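Local coordinates for protein transcriptional regulator, MerR family (Listeria monocytogenes str. 4b F2365, PDB 3GP4) that probably binds promoter DNA as a dimer through a winged helix-turn-helix domain and regulates transcription, as other MerR-family proteins do, at residues I19-I31 with R39-R53. Sequence-based numbering, arbitrary orientation. Where two conformers were deposited one is given.
Sequences IRYYERIGLIPPI and RKFGAEDLRWILFTR
Arg39 reaches across to Glu23 and Arg20 with its chain extended from CG to NE. Its CB touches Ile31 CG2. Its CD packs on Ile31 CD1 at 3.7 Å. Arg39 NE then gives a nearly straight hydrogen bond (174°) to Glu23 OE1, 2.8 Å away, in the guanidinium plane and on the syn lone pair, as part of a salt bridge. Arg39 NH2 adds a weak bond to the same oxygen. Arg20 CG lies over one face of the guanidinium, 3.6 Å from Arg39 NH2 and also near CZ and NH1. Arg39 NH1 is 3.9 Å from Arg20 NE, two like charges close together. The two guanidinium planes are almost perpendicular, and Asp17 pairs with that of Arg20. Glu23 OE2 takes the backbone N of Ile31 at 2.8 Å and also pairs with Arg33. The carboxylate thus ties helix 16-25 to Ile31 and Arg39, on the two arms of the loop that probably forms the wing.

Deeper in, Ile31 CG2 sits over the centre of the Phe41 ring. Its CD1 meets the rim at Phe41 CE1. Thr52 places CG2 anti to its backbone N, which sets the methyl over the centre of the Tyr22 ring, 3.4 Å from Tyr22 CZ. Thr52 OG1 donates back to Trp48 O, and a water bridges Thr52 OG1 and Leu27 O. Pro29 CD lies over the five-membered ring of Trp48, 3.4 Å from Trp48 CG. Ile28 CD1 fills in against Ile49 CG1.

Gly42 takes the N-cap position of helix 43-57, and its N gives a hydrogen bond to Asp45 OD2 at 2.9 Å. The axes of helix segments 19-25 and 43-53 cross at 95° within the MerR-type helix-turn-helix region, which probably binds DNA. Phe41 also touches helix 5-12, while Leu27 and Pro29 pack on helix 62-74, where Phe72 meets the Trp48 ring.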
# COMPACT_ATOMS: atom_id res chain seq x y z
N ILE A 19 -2.90 -20.26 7.21
CA ILE A 19 -2.94 -20.53 8.65
C ILE A 19 -1.77 -21.45 9.07
O ILE A 19 -1.06 -21.14 10.05
CB ILE A 19 -4.30 -21.11 9.11
CG1 ILE A 19 -5.40 -20.04 8.98
CG2 ILE A 19 -4.17 -21.64 10.55
CD1 ILE A 19 -6.84 -20.51 9.21
N ARG A 20 -1.57 -22.56 8.36
CA ARG A 20 -0.49 -23.50 8.69
C ARG A 20 0.87 -22.79 8.65
O ARG A 20 1.73 -23.03 9.51
CB ARG A 20 -0.44 -24.70 7.73
CG ARG A 20 -1.60 -25.71 7.81
CD ARG A 20 -1.57 -26.67 6.61
NE ARG A 20 -2.61 -27.68 6.75
CZ ARG A 20 -3.79 -27.66 6.13
NH1 ARG A 20 -4.09 -26.70 5.26
NH2 ARG A 20 -4.67 -28.62 6.36
N TYR A 21 1.05 -21.95 7.62
CA TYR A 21 2.28 -21.16 7.48
C TYR A 21 2.50 -20.18 8.66
O TYR A 21 3.59 -20.09 9.20
CB TYR A 21 2.26 -20.43 6.13
CG TYR A 21 3.34 -19.36 5.97
CD1 TYR A 21 4.67 -19.72 5.75
CD2 TYR A 21 3.01 -18.01 6.03
CE1 TYR A 21 5.66 -18.74 5.61
CE2 TYR A 21 3.99 -17.02 5.88
CZ TYR A 21 5.29 -17.40 5.67
OH TYR A 21 6.23 -16.42 5.52
N TYR A 22 1.46 -19.44 9.04
CA TYR A 22 1.50 -18.55 10.22
C TYR A 22 1.95 -19.31 11.47
O TYR A 22 2.77 -18.82 12.24
CB TYR A 22 0.13 -17.96 10.55
CG TYR A 22 -0.41 -16.87 9.66
CD1 TYR A 22 0.37 -16.27 8.65
CD2 TYR A 22 -1.72 -16.40 9.85
CE1 TYR A 22 -0.16 -15.25 7.85
CE2 TYR A 22 -2.26 -15.39 9.05
CZ TYR A 22 -1.47 -14.83 8.06
OH TYR A 22 -2.02 -13.85 7.29
N GLU A 23 1.42 -20.51 11.67
CA GLU A 23 1.81 -21.25 12.89
C GLU A 23 3.27 -21.72 12.77
O GLU A 23 4.08 -21.57 13.69
CB GLU A 23 0.85 -22.43 13.17
CG GLU A 23 1.28 -23.31 14.43
CD GLU A 23 0.49 -24.61 14.52
OE1 GLU A 23 -0.03 -25.05 13.48
OE2 GLU A 23 0.37 -25.19 15.64
N ARG A 24 3.59 -22.30 11.61
CA ARG A 24 4.91 -22.87 11.38
C ARG A 24 6.01 -21.85 11.59
O ARG A 24 7.03 -22.16 12.18
CB ARG A 24 5.00 -23.42 9.94
CG ARG A 24 6.34 -24.02 9.63
CD ARG A 24 6.30 -24.89 8.40
NE ARG A 24 6.07 -24.12 7.17
CZ ARG A 24 7.03 -23.41 6.57
NH1 ARG A 24 6.77 -22.76 5.44
NH2 ARG A 24 8.26 -23.37 7.09
N ILE A 25 5.83 -20.62 11.11
CA ILE A 25 6.94 -19.67 11.23
C ILE A 25 6.86 -18.74 12.47
O ILE A 25 7.72 -17.89 12.68
CB ILE A 25 7.19 -18.87 9.93
CG1 ILE A 25 6.07 -17.87 9.65
CG2 ILE A 25 7.59 -19.83 8.76
CD1 ILE A 25 6.60 -16.70 8.81
N GLY A 26 5.83 -18.95 13.28
CA GLY A 26 5.67 -18.23 14.53
C GLY A 26 5.01 -16.88 14.44
O GLY A 26 5.35 -15.96 15.22
N LEU A 27 4.08 -16.72 13.51
CA LEU A 27 3.26 -15.51 13.46
C LEU A 27 2.07 -15.60 14.41
O LEU A 27 1.63 -14.59 14.96
CB LEU A 27 2.76 -15.29 12.06
CG LEU A 27 3.83 -14.67 11.14
CD1 LEU A 27 3.27 -14.76 9.69
CD2 LEU A 27 4.13 -13.22 11.47
N ILE A 28 1.58 -16.81 14.62
CA ILE A 28 0.50 -17.06 15.60
C ILE A 28 0.96 -18.12 16.59
O ILE A 28 1.90 -18.88 16.32
CB ILE A 28 -0.84 -17.47 14.94
CG1 ILE A 28 -0.75 -18.88 14.31
CG2 ILE A 28 -1.29 -16.35 13.96
CD1 ILE A 28 -1.99 -19.36 13.51
N PRO A 29 0.33 -18.15 17.77
CA PRO A 29 0.78 -19.13 18.77
C PRO A 29 0.50 -20.58 18.33
O PRO A 29 -0.43 -20.82 17.55
CB PRO A 29 -0.05 -18.77 20.02
CG PRO A 29 -0.48 -17.35 19.83
CD PRO A 29 -0.63 -17.17 18.32
N PRO A 30 1.29 -21.57 18.82
CA PRO A 30 1.01 -22.95 18.44
C PRO A 30 -0.43 -23.35 18.75
O PRO A 30 -0.97 -22.97 19.77
CB PRO A 30 1.96 -23.75 19.33
CG PRO A 30 3.06 -22.80 19.63
CD PRO A 30 2.34 -21.50 19.84
N ILE A 31 -1.03 -24.11 17.86
CA ILE A 31 -2.44 -24.44 17.96
C ILE A 31 -2.54 -25.78 18.69
O ILE A 31 -1.75 -26.69 18.46
CB ILE A 31 -3.08 -24.48 16.56
CG1 ILE A 31 -2.95 -23.10 15.89
CG2 ILE A 31 -4.56 -24.93 16.62
CD1 ILE A 31 -2.93 -23.23 14.37
N ARG A 39 -5.52 -30.10 14.28
CA ARG A 39 -5.65 -28.83 15.00
C ARG A 39 -7.08 -28.58 15.46
O ARG A 39 -8.04 -28.86 14.74
CB ARG A 39 -5.19 -27.66 14.11
CG ARG A 39 -3.75 -27.76 13.60
CD ARG A 39 -3.42 -26.54 12.75
NE ARG A 39 -2.06 -26.56 12.25
CZ ARG A 39 -1.63 -27.28 11.23
NH1 ARG A 39 -2.45 -28.12 10.58
NH2 ARG A 39 -0.37 -27.18 10.85
N LYS A 40 -7.21 -28.03 16.66
CA LYS A 40 -8.47 -27.49 17.14
C LYS A 40 -8.28 -26.03 17.54
O LYS A 40 -7.42 -25.69 18.35
CB LYS A 40 -9.08 -28.34 18.27
CG LYS A 40 -8.41 -28.28 19.65
CD LYS A 40 -9.00 -29.40 20.52
CE LYS A 40 -8.64 -29.24 21.96
NZ LYS A 40 -9.84 -29.52 22.81
N PHE A 41 -9.07 -25.17 16.91
CA PHE A 41 -8.93 -23.74 17.08
C PHE A 41 -9.92 -23.23 18.09
O PHE A 41 -11.09 -23.65 18.09
CB PHE A 41 -9.14 -23.02 15.75
CG PHE A 41 -8.07 -23.32 14.73
CD1 PHE A 41 -7.04 -22.42 14.53
CD2 PHE A 41 -8.10 -24.50 13.98
CE1 PHE A 41 -6.04 -22.69 13.58
CE2 PHE A 41 -7.11 -24.76 13.02
CZ PHE A 41 -6.08 -23.87 12.83
N GLY A 42 -9.44 -22.32 18.92
CA GLY A 42 -10.27 -21.55 19.86
C GLY A 42 -10.34 -20.08 19.46
O GLY A 42 -9.73 -19.66 18.47
N ALA A 43 -11.07 -19.29 20.24
CA ALA A 43 -11.19 -17.84 19.98
C ALA A 43 -9.84 -17.07 19.93
O ALA A 43 -9.68 -16.25 19.04
CB ALA A 43 -12.11 -17.18 20.98
N GLU A 44 -8.92 -17.29 20.87
CA GLU A 44 -7.68 -16.52 20.79
C GLU A 44 -6.90 -16.88 19.54
O GLU A 44 -6.30 -15.98 18.96
CB GLU A 44 -6.77 -16.52 22.03
CG GLU A 44 -6.27 -15.07 22.33
CD GLU A 44 -4.79 -14.93 22.74
OE1 GLU A 44 -4.03 -15.92 22.78
OE2 GLU A 44 -4.39 -13.79 23.04
N ASP A 45 -6.98 -18.13 19.06
CA ASP A 45 -6.33 -18.49 17.79
C ASP A 45 -6.89 -17.61 16.66
O ASP A 45 -6.14 -17.01 15.90
CB ASP A 45 -6.54 -19.96 17.43
CG ASP A 45 -5.92 -20.89 18.43
OD1 ASP A 45 -4.82 -20.60 18.92
OD2 ASP A 45 -6.55 -21.94 18.73
N LEU A 46 -8.22 -17.53 16.58
CA LEU A 46 -8.85 -16.71 15.52
C LEU A 46 -8.44 -15.25 15.66
O LEU A 46 -8.16 -14.59 14.65
CB LEU A 46 -10.38 -16.87 15.55
CG LEU A 46 -10.83 -18.33 15.42
CD1 LEU A 46 -12.18 -18.56 16.10
CD2 LEU A 46 -10.84 -18.81 13.95
N ARG A 47 -8.39 -14.74 16.89
CA ARG A 47 -7.98 -13.34 17.09
C ARG A 47 -6.55 -13.12 16.59
O ARG A 47 -6.23 -12.08 15.96
CB ARG A 47 -8.10 -12.90 18.55
CG ARG A 47 -9.55 -12.98 19.10
CD ARG A 47 -9.68 -12.23 20.41
NE ARG A 47 -10.90 -12.57 21.16
CZ ARG A 47 -12.14 -12.16 20.86
NH1 ARG A 47 -12.38 -11.38 19.80
NH2 ARG A 47 -13.16 -12.53 21.64
N TRP A 48 -5.68 -14.09 16.83
CA TRP A 48 -4.29 -13.96 16.29
C TRP A 48 -4.22 -14.04 14.76
O TRP A 48 -3.45 -13.33 14.14
CB TRP A 48 -3.36 -14.99 16.90
CG TRP A 48 -2.82 -14.55 18.21
CD1 TRP A 48 -3.29 -14.91 19.46
CD2 TRP A 48 -1.72 -13.69 18.43
NE1 TRP A 48 -2.55 -14.30 20.44
CE2 TRP A 48 -1.56 -13.55 19.83
CE3 TRP A 48 -0.83 -13.01 17.58
CZ2 TRP A 48 -0.57 -12.74 20.40
CZ3 TRP A 48 0.16 -12.21 18.16
CH2 TRP A 48 0.28 -12.08 19.55
N ILE A 49 -5.02 -14.92 14.17
CA ILE A 49 -5.02 -15.08 12.69
C ILE A 49 -5.50 -13.77 12.03
O ILE A 49 -4.89 -13.24 11.06
CB ILE A 49 -5.88 -16.29 12.28
CG1 ILE A 49 -5.17 -17.60 12.71
CG2 ILE A 49 -6.13 -16.31 10.77
CD1 ILE A 49 -6.10 -18.86 12.80
N LEU A 50 -6.54 -13.22 12.62
CA LEU A 50 -7.17 -11.99 12.13
C LEU A 50 -6.25 -10.77 12.26
O LEU A 50 -6.08 -9.99 11.31
CB LEU A 50 -8.50 -11.80 12.87
CG LEU A 50 -9.62 -12.77 12.46
CD1 LEU A 50 -10.82 -12.56 13.42
CD2 LEU A 50 -10.07 -12.52 11.03
N PHE A 51 -5.64 -10.60 13.43
CA PHE A 51 -4.61 -9.57 13.62
C PHE A 51 -3.45 -9.70 12.62
O PHE A 51 -3.02 -8.67 12.03
CB PHE A 51 -4.13 -9.57 15.07
CG PHE A 51 -3.10 -8.52 15.40
CD1 PHE A 51 -3.46 -7.18 15.56
CD2 PHE A 51 -1.79 -8.89 15.59
CE1 PHE A 51 -2.49 -6.23 15.90
CE2 PHE A 51 -0.80 -7.93 15.94
CZ PHE A 51 -1.16 -6.62 16.09
N THR A 52 -2.96 -10.94 12.42
CA THR A 52 -1.82 -11.20 11.53
C THR A 52 -2.15 -10.81 10.11
O THR A 52 -1.41 -10.02 9.48
CB THR A 52 -1.38 -12.68 11.57
OG1 THR A 52 -0.95 -13.00 12.89
CG2 THR A 52 -0.19 -12.96 10.60
N ARG A 53 -3.29 -11.32 9.63
CA ARG A 53 -3.79 -11.00 8.30
C ARG A 53 -3.87 -9.48 8.10
O ARG A 53 -3.33 -8.96 7.11
CB ARG A 53 -5.14 -11.66 8.03
CG ARG A 53 -5.62 -11.50 6.56
CD ARG A 53 -4.58 -12.12 5.60
NE ARG A 53 -4.63 -11.59 4.23
CZ ARG A 53 -3.64 -10.92 3.65
NH1 ARG A 53 -2.50 -10.69 4.31
NH2 ARG A 53 -3.78 -10.47 2.41
O HOH W 1 1.93 -25.36 10.52
O HOH W 2 1.27 -12.10 13.87
O HOH W 3 -2.84 -19.35 17.48
O HOH W 4 -3.52 -21.98 20.75